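GDSL-like Lipase (Parabacteroides distasonis, PDB 3P94) probably hydrolyses ester bonds as a serine hydrolase of the SGNH family, perhaps acting on lysophospholipids. Local coordinates at residues S23-D34 / F44-S55; T157-M165 / G187-A198. One frame throughout, in Å; residues are numbered along the deposited sequence.

Contact 1: S23-D34 / F44-S55; sequences SNVVFMGNSITD and FIRNNFVDRGIS
The ring of Phe27 receives the edge of Phe44 over one face, a T-shaped pair with centroids 5.5 Å apart and planes at 83°, while Phe49 lies obliquely beside it. One face of Phe49 meets Phe27 CE1 near the rim, Asn47 CB sits over the other, and at its edge comes Asn24 ND2, which donates to Asn48 O (3.1 Å); Asp51 CB lies over a face of Phe44. This aromatic cluster lies on one face of two adjacent parallel strands of the flavodoxin-like sheet, 25-29 and 49-53. In the middle of their ladder Phe27 N bonds to Val50 O at 2.8 Å and Arg52 N to Phe27 O at 2.9 Å. Beyond the strands, Asn30 caps helix 31-34 through OD1, and Ser31 is probably the nucleophile of a Ser-His-Asp triad. Asp34, its CG swung anti to the backbone N (chi1 -151°), holds the end of segment 44-55 through OD2, while OD1 pairs with Arg11. With an alanine here, Ser55 N and OG would probably lose their shared acceptor and Arg11 its charge partner. Ser55 N reaches Asp34 OD2 at 2.8 Å on the anti side, Ser55 OG at 2.9 Å from above the carboxylate plane.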
loop_
_atom_site.group_PDB
_atom_site.type_symbol
_atom_site.label_atom_id
_atom_site.label_comp_id
_atom_site.label_asym_id
_atom_site.label_seq_id
_atom_site.Cartn_x
_atom_site.Cartn_y
_atom_site.Cartn_z
ATOM N N SER A 23 -17.073 -0.328 -8.512
ATOM C CA SER A 23 -15.807 -0.649 -9.172
ATOM C C SER A 23 -15.341 -2.054 -8.794
ATOM O O SER A 23 -16.030 -2.753 -8.046
ATOM C CB SER A 23 -14.748 0.395 -8.828
ATOM O OG SER A 23 -14.534 0.494 -7.428
ATOM N N ASN A 24 -14.181 -2.478 -9.323
ATOM C CA ASN A 24 -13.658 -3.818 -9.111
ATOM C C ASN A 24 -12.694 -3.851 -7.910
ATOM O O ASN A 24 -13.102 -4.229 -6.807
ATOM C CB ASN A 24 -13.002 -4.329 -10.397
ATOM C CG ASN A 24 -12.393 -5.704 -10.312
ATOM O OD1 ASN A 24 -12.891 -6.598 -9.643
ATOM N ND2 ASN A 24 -11.297 -5.902 -11.004
ATOM N N VAL A 25 -11.425 -3.458 -8.116
ATOM C CA VAL A 25 -10.399 -3.458 -7.075
ATOM C C VAL A 25 -9.680 -2.123 -7.089
ATOM O O VAL A 25 -9.232 -1.669 -8.146
ATOM C CB VAL A 25 -9.371 -4.627 -7.230
ATOM C CG1 VAL A 25 -8.308 -4.580 -6.135
ATOM C CG2 VAL A 25 -10.048 -6.000 -7.256
ATOM N N VAL A 26 -9.538 -1.518 -5.916
ATOM C CA VAL A 26 -8.830 -0.272 -5.744
ATOM C C VAL A 26 -7.481 -0.582 -5.077
ATOM O O VAL A 26 -7.439 -1.344 -4.116
ATOM C CB VAL A 26 -9.684 0.734 -4.925
ATOM C CG1 VAL A 26 -8.846 1.924 -4.430
ATOM C CG2 VAL A 26 -10.885 1.216 -5.742
ATOM N N PHE A 27 -6.391 -0.030 -5.615
ATOM C CA PHE A 27 -5.055 -0.164 -5.029
ATOM C C PHE A 27 -4.774 1.109 -4.238
ATOM O O PHE A 27 -4.615 2.188 -4.826
ATOM C CB PHE A 27 -3.973 -0.411 -6.107
ATOM C CG PHE A 27 -3.820 -1.853 -6.554
ATOM C CD1 PHE A 27 -4.878 -2.532 -7.140
ATOM C CD2 PHE A 27 -2.601 -2.512 -6.428
ATOM C CE1 PHE A 27 -4.737 -3.863 -7.535
ATOM C CE2 PHE A 27 -2.449 -3.829 -6.854
ATOM C CZ PHE A 27 -3.515 -4.494 -7.415
HETATM N N MSE A 28 -4.770 0.982 -2.908
HETATM C CA MSE A 28 -4.505 2.078 -1.971
HETATM C C MSE A 28 -3.032 1.980 -1.560
HETATM O O MSE A 28 -2.553 0.899 -1.181
HETATM C CB MSE A 28 -5.496 1.957 -0.771
HETATM C CG MSE A 28 -5.267 2.928 0.376
HETATM SE SE MSE A 28 -5.127 4.810 -0.193
HETATM C CE MSE A 28 -6.634 4.992 -1.221
ATOM N N GLY A 29 -2.308 3.087 -1.685
ATOM C CA GLY A 29 -0.907 3.079 -1.321
ATOM C C GLY A 29 -0.156 4.390 -1.390
ATOM O O GLY A 29 -0.727 5.479 -1.538
ATOM N N ASN A 30 1.149 4.254 -1.257
ATOM C CA ASN A 30 2.131 5.329 -1.224
ATOM C C ASN A 30 2.906 5.409 -2.555
ATOM O O ASN A 30 2.327 5.153 -3.615
ATOM C CB ASN A 30 3.068 5.097 -0.035
ATOM C CG ASN A 30 3.675 3.703 0.049
ATOM O OD1 ASN A 30 4.092 3.085 -0.953
ATOM N ND2 ASN A 30 3.759 3.191 1.258
ATOM N N SER A 31 4.212 5.768 -2.485
ATOM C CA SER A 31 5.097 5.916 -3.646
ATOM C C SER A 31 5.307 4.590 -4.403
ATOM O O SER A 31 5.535 4.606 -5.616
ATOM C CB SER A 31 6.442 6.504 -3.223
ATOM O OG SER A 31 6.914 5.922 -2.018
ATOM N N ILE A 32 5.220 3.453 -3.707
ATOM C CA ILE A 32 5.372 2.139 -4.362
ATOM C C ILE A 32 4.165 1.896 -5.293
ATOM O O ILE A 32 4.354 1.474 -6.432
ATOM C CB ILE A 32 5.603 0.997 -3.345
ATOM C CG1 ILE A 32 6.958 1.241 -2.619
ATOM C CG2 ILE A 32 5.600 -0.365 -4.046
ATOM C CD1 ILE A 32 7.196 0.412 -1.379
ATOM N N THR A 33 2.951 2.217 -4.839
ATOM C CA THR A 33 1.757 2.089 -5.673
ATOM C C THR A 33 1.793 3.197 -6.751
ATOM O O THR A 33 1.514 2.924 -7.914
ATOM C CB THR A 33 0.471 2.125 -4.808
ATOM O OG1 THR A 33 0.535 1.080 -3.832
ATOM C CG2 THR A 33 -0.795 1.943 -5.637
ATOM N N ASP A 34 2.172 4.430 -6.364
ATOM C CA ASP A 34 2.254 5.577 -7.296
ATOM C C ASP A 34 3.329 5.375 -8.414
ATOM O O ASP A 34 3.191 5.916 -9.509
ATOM C CB ASP A 34 2.520 6.893 -6.536
ATOM C CG ASP A 34 1.977 8.155 -7.198
ATOM O OD1 ASP A 34 1.368 8.049 -8.288
ATOM O OD2 ASP A 34 2.114 9.239 -6.602
ATOM N N PHE A 44 -2.938 -1.518 -14.379
ATOM C CA PHE A 44 -4.238 -1.310 -13.753
ATOM C C PHE A 44 -5.366 -1.445 -14.776
ATOM O O PHE A 44 -6.332 -2.142 -14.502
ATOM C CB PHE A 44 -4.291 0.046 -13.037
ATOM C CG PHE A 44 -3.242 0.173 -11.958
ATOM C CD1 PHE A 44 -3.432 -0.407 -10.708
ATOM C CD2 PHE A 44 -2.042 0.840 -12.205
ATOM C CE1 PHE A 44 -2.456 -0.296 -9.709
ATOM C CE2 PHE A 44 -1.055 0.927 -11.209
ATOM C CZ PHE A 44 -1.274 0.360 -9.968
ATOM N N ILE A 45 -5.231 -0.806 -15.951
ATOM C CA ILE A 45 -6.254 -0.798 -16.998
ATOM C C ILE A 45 -6.559 -2.221 -17.521
ATOM O O ILE A 45 -7.732 -2.546 -17.659
ATOM C CB ILE A 45 -5.838 0.188 -18.139
ATOM C CG1 ILE A 45 -6.087 1.664 -17.751
ATOM C CG2 ILE A 45 -6.447 -0.155 -19.467
ATOM C CD1 ILE A 45 -4.985 2.672 -18.328
ATOM N N ARG A 46 -5.537 -3.064 -17.798
ATOM C CA ARG A 46 -5.776 -4.419 -18.347
ATOM C C ARG A 46 -6.456 -5.368 -17.348
ATOM O O ARG A 46 -7.073 -6.350 -17.753
ATOM C CB ARG A 46 -4.489 -5.054 -18.895
ATOM C CG ARG A 46 -3.423 -5.441 -17.855
ATOM C CD ARG A 46 -2.127 -5.793 -18.564
ATOM N NE ARG A 46 -1.086 -6.228 -17.631
ATOM C CZ ARG A 46 0.054 -5.581 -17.427
ATOM N NH1 ARG A 46 0.320 -4.460 -18.090
ATOM N NH2 ARG A 46 0.941 -6.050 -16.561
ATOM N N ASN A 47 -6.384 -5.051 -16.052
ATOM C CA ASN A 47 -7.002 -5.870 -15.019
ATOM C C ASN A 47 -8.258 -5.225 -14.422
ATOM O O ASN A 47 -8.887 -5.821 -13.541
ATOM C CB ASN A 47 -5.986 -6.113 -13.928
ATOM C CG ASN A 47 -4.899 -7.061 -14.316
ATOM O OD1 ASN A 47 -5.140 -8.247 -14.531
ATOM N ND2 ASN A 47 -3.672 -6.564 -14.379
ATOM N N ASN A 48 -8.622 -4.017 -14.895
ATOM C CA ASN A 48 -9.741 -3.218 -14.400
ATOM C C ASN A 48 -9.516 -2.902 -12.909
ATOM O O ASN A 48 -10.390 -3.107 -12.075
ATOM C CB ASN A 48 -11.115 -3.885 -14.671
ATOM C CG ASN A 48 -12.320 -3.015 -14.361
ATOM O OD1 ASN A 48 -12.270 -1.775 -14.416
ATOM N ND2 ASN A 48 -13.432 -3.656 -14.004
ATOM N N PHE A 49 -8.308 -2.432 -12.582
ATOM C CA PHE A 49 -7.940 -1.997 -11.235
ATOM C C PHE A 49 -7.910 -0.474 -11.201
ATOM O O PHE A 49 -7.601 0.156 -12.217
ATOM C CB PHE A 49 -6.573 -2.572 -10.796
ATOM C CG PHE A 49 -6.429 -4.078 -10.710
ATOM C CD1 PHE A 49 -7.540 -4.893 -10.503
ATOM C CD2 PHE A 49 -5.176 -4.677 -10.776
ATOM C CE1 PHE A 49 -7.400 -6.281 -10.397
ATOM C CE2 PHE A 49 -5.036 -6.066 -10.657
ATOM C CZ PHE A 49 -6.149 -6.857 -10.477
ATOM N N VAL A 50 -8.226 0.112 -10.042
ATOM C CA VAL A 50 -8.218 1.562 -9.862
ATOM C C VAL A 50 -6.970 1.907 -9.050
ATOM O O VAL A 50 -6.827 1.434 -7.927
ATOM C CB VAL A 50 -9.526 2.088 -9.209
ATOM C CG1 VAL A 50 -9.449 3.586 -8.944
ATOM C CG2 VAL A 50 -10.737 1.768 -10.069
ATOM N N ASP A 51 -6.069 2.710 -9.625
ATOM C CA ASP A 51 -4.811 3.103 -8.983
ATOM C C ASP A 51 -5.035 4.365 -8.144
ATOM O O ASP A 51 -5.372 5.421 -8.677
ATOM C CB ASP A 51 -3.727 3.307 -10.071
ATOM C CG ASP A 51 -2.426 3.978 -9.646
ATOM O OD1 ASP A 51 -2.127 3.994 -8.411
ATOM O OD2 ASP A 51 -1.681 4.448 -10.546
ATOM N N ARG A 52 -4.866 4.243 -6.828
ATOM C CA ARG A 52 -5.043 5.370 -5.917
ATOM C C ARG A 52 -3.812 5.548 -5.007
ATOM O O ARG A 52 -3.933 6.003 -3.868
ATOM C CB ARG A 52 -6.359 5.231 -5.112
ATOM C CG ARG A 52 -7.646 5.453 -5.948
ATOM C CD ARG A 52 -7.731 6.890 -6.472
ATOM N NE ARG A 52 -8.886 7.163 -7.327
ATOM C CZ ARG A 52 -8.870 7.101 -8.655
ATOM N NH1 ARG A 52 -7.771 6.735 -9.298
ATOM N NH2 ARG A 52 -9.958 7.392 -9.350
ATOM N N GLY A 53 -2.628 5.252 -5.550
ATOM C CA GLY A 53 -1.369 5.451 -4.838
ATOM C C GLY A 53 -0.946 6.908 -4.869
ATOM O O GLY A 53 -1.154 7.578 -5.881
ATOM N N ILE A 54 -0.413 7.437 -3.758
ATOM C CA ILE A 54 0.075 8.829 -3.700
ATOM C C ILE A 54 1.447 8.851 -3.036
ATOM O O ILE A 54 1.567 8.503 -1.851
ATOM C CB ILE A 54 -0.894 9.831 -3.010
ATOM C CG1 ILE A 54 -2.222 9.966 -3.792
ATOM C CG2 ILE A 54 -0.221 11.228 -2.904
ATOM C CD1 ILE A 54 -3.261 10.949 -3.190
ATOM N N SER A 55 2.471 9.311 -3.792
ATOM C CA SER A 55 3.843 9.406 -3.308
ATOM C C SER A 55 3.958 10.117 -1.955
ATOM O O SER A 55 3.295 11.126 -1.741
ATOM C CB SER A 55 4.713 10.134 -4.321
ATOM O OG SER A 55 4.834 9.350 -5.494
HETATM O O HOH W 1 -12.698 -0.836 -11.160
HETATM O O HOH W 2 0.927 4.196 -10.207
#

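Contact 2: T157-M165 / G187-A198; sequences TYVDYHSAM and GYKIMEKIVLEA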
loop_
_atom_site.group_PDB
_atom_site.type_symbol
_atom_site.label_atom_id
_atom_site.label_comp_id
_atom_site.label_asym_id
_atom_site.label_seq_id
_atom_site.Cartn_x
_atom_site.Cartn_y
_atom_site.Cartn_z
ATOM N N THR A 157 -7.063 -11.692 3.247
ATOM C CA THR A 157 -5.957 -12.200 2.434
ATOM C C THR A 157 -4.683 -11.382 2.737
ATOM O O THR A 157 -4.750 -10.149 2.806
ATOM C CB THR A 157 -6.337 -12.127 0.936
ATOM O OG1 THR A 157 -7.472 -12.960 0.709
ATOM C CG2 THR A 157 -5.194 -12.548 0.008
ATOM N N TYR A 158 -3.535 -12.071 2.921
ATOM C CA TYR A 158 -2.241 -11.421 3.148
ATOM C C TYR A 158 -1.340 -11.691 1.937
ATOM O O TYR A 158 -1.163 -12.845 1.546
ATOM C CB TYR A 158 -1.593 -11.900 4.461
ATOM C CG TYR A 158 -0.247 -11.267 4.768
ATOM C CD1 TYR A 158 -0.161 -9.965 5.260
ATOM C CD2 TYR A 158 0.938 -11.992 4.625
ATOM C CE1 TYR A 158 1.074 -9.387 5.564
ATOM C CE2 TYR A 158 2.174 -11.431 4.941
ATOM C CZ TYR A 158 2.237 -10.130 5.414
ATOM O OH TYR A 158 3.454 -9.589 5.744
ATOM N N VAL A 159 -0.825 -10.627 1.318
ATOM C CA VAL A 159 0.037 -10.699 0.137
ATOM C C VAL A 159 1.476 -10.549 0.617
ATOM O O VAL A 159 1.876 -9.458 1.044
ATOM C CB VAL A 159 -0.369 -9.628 -0.919
ATOM C CG1 VAL A 159 0.603 -9.586 -2.086
ATOM C CG2 VAL A 159 -1.781 -9.868 -1.426
ATOM N N ASP A 160 2.249 -11.646 0.563
ATOM C CA ASP A 160 3.618 -11.628 1.054
ATOM C C ASP A 160 4.644 -11.280 -0.043
ATOM O O ASP A 160 5.411 -12.137 -0.524
ATOM C CB ASP A 160 3.973 -12.950 1.746
ATOM C CG ASP A 160 5.229 -12.911 2.608
ATOM O OD1 ASP A 160 5.854 -11.830 2.709
ATOM O OD2 ASP A 160 5.567 -13.946 3.202
ATOM N N TYR A 161 4.721 -9.983 -0.360
ATOM C CA TYR A 161 5.746 -9.476 -1.271
ATOM C C TYR A 161 7.132 -9.618 -0.652
ATOM O O TYR A 161 8.096 -9.920 -1.354
ATOM C CB TYR A 161 5.535 -7.977 -1.546
ATOM C CG TYR A 161 4.289 -7.553 -2.286
ATOM C CD1 TYR A 161 3.847 -8.255 -3.402
ATOM C CD2 TYR A 161 3.653 -6.354 -1.980
ATOM C CE1 TYR A 161 2.754 -7.813 -4.147
ATOM C CE2 TYR A 161 2.568 -5.898 -2.721
ATOM C CZ TYR A 161 2.124 -6.629 -3.806
ATOM O OH TYR A 161 1.054 -6.175 -4.528
ATOM N N HIS A 162 7.225 -9.317 0.661
ATOM C CA HIS A 162 8.456 -9.247 1.458
ATOM C C HIS A 162 9.311 -10.520 1.361
ATOM O O HIS A 162 10.495 -10.407 1.040
ATOM C CB HIS A 162 8.125 -8.924 2.937
ATOM C CG HIS A 162 9.329 -8.538 3.749
ATOM N ND1 HIS A 162 10.232 -9.486 4.201
ATOM C CD2 HIS A 162 9.742 -7.314 4.160
ATOM C CE1 HIS A 162 11.167 -8.812 4.860
ATOM N NE2 HIS A 162 10.913 -7.505 4.872
ATOM N N SER A 163 8.734 -11.717 1.614
ATOM C CA SER A 163 9.501 -12.967 1.542
ATOM C C SER A 163 10.023 -13.257 0.125
ATOM O O SER A 163 11.112 -13.825 -0.027
ATOM C CB SER A 163 8.666 -14.144 2.034
ATOM O OG SER A 163 8.288 -13.941 3.386
ATOM N N ALA A 164 9.257 -12.850 -0.901
ATOM C CA ALA A 164 9.607 -13.055 -2.307
ATOM C C ALA A 164 10.694 -12.097 -2.812
ATOM O O ALA A 164 11.325 -12.383 -3.833
ATOM C CB ALA A 164 8.367 -12.893 -3.169
HETATM N N MSE A 165 10.895 -10.953 -2.139
HETATM C CA MSE A 165 11.829 -9.937 -2.640
HETATM C C MSE A 165 13.038 -9.635 -1.739
HETATM O O MSE A 165 13.986 -9.005 -2.218
HETATM C CB MSE A 165 11.058 -8.619 -2.865
HETATM C CG MSE A 165 9.931 -8.742 -3.882
HETATM SE SE MSE A 165 8.765 -7.189 -3.856
HETATM C CE MSE A 165 9.828 -6.036 -5.013
ATOM N N GLY A 187 10.993 -5.715 -10.069
ATOM C CA GLY A 187 10.338 -5.856 -8.780
ATOM C C GLY A 187 8.839 -5.830 -8.931
ATOM O O GLY A 187 8.155 -6.666 -8.347
ATOM N N TYR A 188 8.316 -4.907 -9.768
ATOM C CA TYR A 188 6.869 -4.802 -10.009
ATOM C C TYR A 188 6.301 -6.064 -10.648
ATOM O O TYR A 188 5.152 -6.400 -10.375
ATOM C CB TYR A 188 6.529 -3.579 -10.872
ATOM C CG TYR A 188 6.491 -2.288 -10.083
ATOM C CD1 TYR A 188 5.610 -2.127 -9.015
ATOM C CD2 TYR A 188 7.356 -1.242 -10.379
ATOM C CE1 TYR A 188 5.576 -0.946 -8.276
ATOM C CE2 TYR A 188 7.328 -0.051 -9.652
ATOM C CZ TYR A 188 6.434 0.091 -8.602
ATOM O OH TYR A 188 6.413 1.261 -7.884
ATOM N N LYS A 189 7.095 -6.760 -11.486
ATOM C CA LYS A 189 6.658 -7.995 -12.138
ATOM C C LYS A 189 6.536 -9.135 -11.114
ATOM O O LYS A 189 5.602 -9.940 -11.219
ATOM C CB LYS A 189 7.583 -8.360 -13.315
ATOM C CG LYS A 189 7.389 -7.451 -14.547
ATOM C CD LYS A 189 6.105 -7.790 -15.329
ATOM C CE LYS A 189 5.568 -6.642 -16.147
ATOM N NZ LYS A 189 4.252 -6.989 -16.745
ATOM N N ILE A 190 7.432 -9.174 -10.094
ATOM C CA ILE A 190 7.333 -10.160 -8.994
ATOM C C ILE A 190 6.023 -9.881 -8.240
ATOM O O ILE A 190 5.226 -10.786 -7.998
ATOM C CB ILE A 190 8.577 -10.116 -8.038
ATOM C CG1 ILE A 190 9.829 -10.703 -8.723
ATOM C CG2 ILE A 190 8.294 -10.832 -6.683
ATOM C CD1 ILE A 190 11.116 -10.429 -8.024
HETATM N N MSE A 191 5.802 -8.611 -7.906
HETATM C CA MSE A 191 4.612 -8.159 -7.192
HETATM C C MSE A 191 3.325 -8.461 -7.957
HETATM O O MSE A 191 2.371 -8.962 -7.354
HETATM C CB MSE A 191 4.705 -6.661 -6.903
HETATM C CG MSE A 191 5.762 -6.320 -5.863
HETATM SE SE MSE A 191 6.101 -4.420 -5.873
HETATM C CE MSE A 191 4.474 -3.793 -5.140
ATOM N N GLU A 192 3.297 -8.173 -9.277
ATOM C CA GLU A 192 2.152 -8.399 -10.151
ATOM C C GLU A 192 1.675 -9.861 -10.077
ATOM O O GLU A 192 0.480 -10.081 -9.898
ATOM C CB GLU A 192 2.499 -8.004 -11.596
ATOM C CG GLU A 192 1.430 -8.358 -12.622
ATOM C CD GLU A 192 1.717 -7.966 -14.060
ATOM O OE1 GLU A 192 2.708 -7.242 -14.311
ATOM O OE2 GLU A 192 0.927 -8.376 -14.938
ATOM N N LYS A 193 2.603 -10.838 -10.186
ATOM C CA LYS A 193 2.301 -12.267 -10.147
ATOM C C LYS A 193 1.642 -12.659 -8.824
ATOM O O LYS A 193 0.613 -13.324 -8.843
ATOM C CB LYS A 193 3.580 -13.096 -10.396
ATOM C CG LYS A 193 3.333 -14.591 -10.541
ATOM C CD LYS A 193 4.620 -15.337 -10.792
ATOM N N ILE A 194 2.198 -12.201 -7.689
ATOM C CA ILE A 194 1.709 -12.522 -6.345
ATOM C C ILE A 194 0.331 -11.874 -6.066
ATOM O O ILE A 194 -0.565 -12.555 -5.563
ATOM C CB ILE A 194 2.765 -12.097 -5.280
ATOM C CG1 ILE A 194 4.085 -12.879 -5.480
ATOM C CG2 ILE A 194 2.228 -12.293 -3.841
ATOM C CD1 ILE A 194 5.262 -12.257 -4.825
ATOM N N VAL A 195 0.167 -10.575 -6.381
ATOM C CA VAL A 195 -1.088 -9.871 -6.099
ATOM C C VAL A 195 -2.220 -10.361 -7.019
ATOM O O VAL A 195 -3.358 -10.431 -6.562
ATOM C CB VAL A 195 -0.928 -8.322 -6.104
ATOM C CG1 VAL A 195 -0.837 -7.732 -7.520
ATOM C CG2 VAL A 195 -2.027 -7.647 -5.294
ATOM N N LEU A 196 -1.918 -10.728 -8.285
ATOM C CA LEU A 196 -2.958 -11.229 -9.188
ATOM C C LEU A 196 -3.526 -12.555 -8.674
ATOM O O LEU A 196 -4.734 -12.753 -8.730
ATOM C CB LEU A 196 -2.457 -11.397 -10.627
ATOM C CG LEU A 196 -2.316 -10.114 -11.471
ATOM C CD1 LEU A 196 -1.699 -10.439 -12.804
ATOM C CD2 LEU A 196 -3.657 -9.401 -11.663
ATOM N N GLU A 197 -2.657 -13.434 -8.151
ATOM C CA GLU A 197 -3.047 -14.737 -7.592
ATOM C C GLU A 197 -3.912 -14.520 -6.333
ATOM O O GLU A 197 -4.924 -15.193 -6.177
ATOM C CB GLU A 197 -1.791 -15.563 -7.269
ATOM C CG GLU A 197 -2.017 -17.063 -7.192
ATOM C CD GLU A 197 -0.755 -17.904 -7.108
ATOM O OE1 GLU A 197 0.292 -17.481 -7.654
ATOM O OE2 GLU A 197 -0.821 -19.007 -6.518
ATOM N N ALA A 198 -3.533 -13.554 -5.472
ATOM C CA ALA A 198 -4.285 -13.220 -4.257
ATOM C C ALA A 198 -5.671 -12.634 -4.587
ATOM O O ALA A 198 -6.653 -13.040 -3.976
ATOM C CB ALA A 198 -3.498 -12.241 -3.410
#
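Tyr161 and Met191 supply the aromatic part of this interface, which has no hydrogen bond between its two segments. The Tyr161 ring is sandwiched: Val159 CG1 lies over one face near the rim, and Met191 CG comes over the opposite face, 3.9 Å from the ring centroid, in a CH-pi contact. In Met191, present as selenomethionine, SE stands above the same face, 4.8 Å from the centroid, a distant Met-aromatic contact, and the bend at chi3 (70°) turns CE back toward Tyr161 CE2. The phenol oxygen ends against a branched side chain, Tyr161 OH lying 3.3 Å from Val195 CB. Among the aliphatic contacts, Val159 splits its branches, CG1 meeting Ile194 CG2 at 3.6 Å and CG2 meeting Ala198 CB at 3.5 Å; Ala164 CB touches Ile194 CD1, and the Met165 and Met191 side chains cross at about a right angle, Met165 SE lying 3.7 Å from Met191 CG. Within segment 157-165, Asp160 N-caps the short helix, its OD1 accepting from Ser163 N, while OD2 accepts from Ser163 OG. A helix running antiparallel (173°) to the outermost strand 157-159 and covering one face of the sheet is the layered alpha/beta arrangement of flavodoxin-like SGNH hydrolases.

Overall arrangement
Followed from the N terminus, the chain first closes contact 1, a short loop in which strand 23-29 leads through small helices to the neighbouring strand 49-53, at one edge of the five-stranded parallel sheet. It then builds strands 75-81 and 116-120 before contact 2 opens at the other edge, where strand 157-159 is met by helix 185-202 after a long, mostly irregular excursion. The two loops follow one another in series, neither enclosing nor crossing the other. The final helix nevertheless reaches both: Tyr188 OH probably hydrogen-bonds to Ile32 O, Glu192 forms a salt bridge with Arg46, and Leu196 packs on Phe49. It thus ties opposite edges of the sheet together.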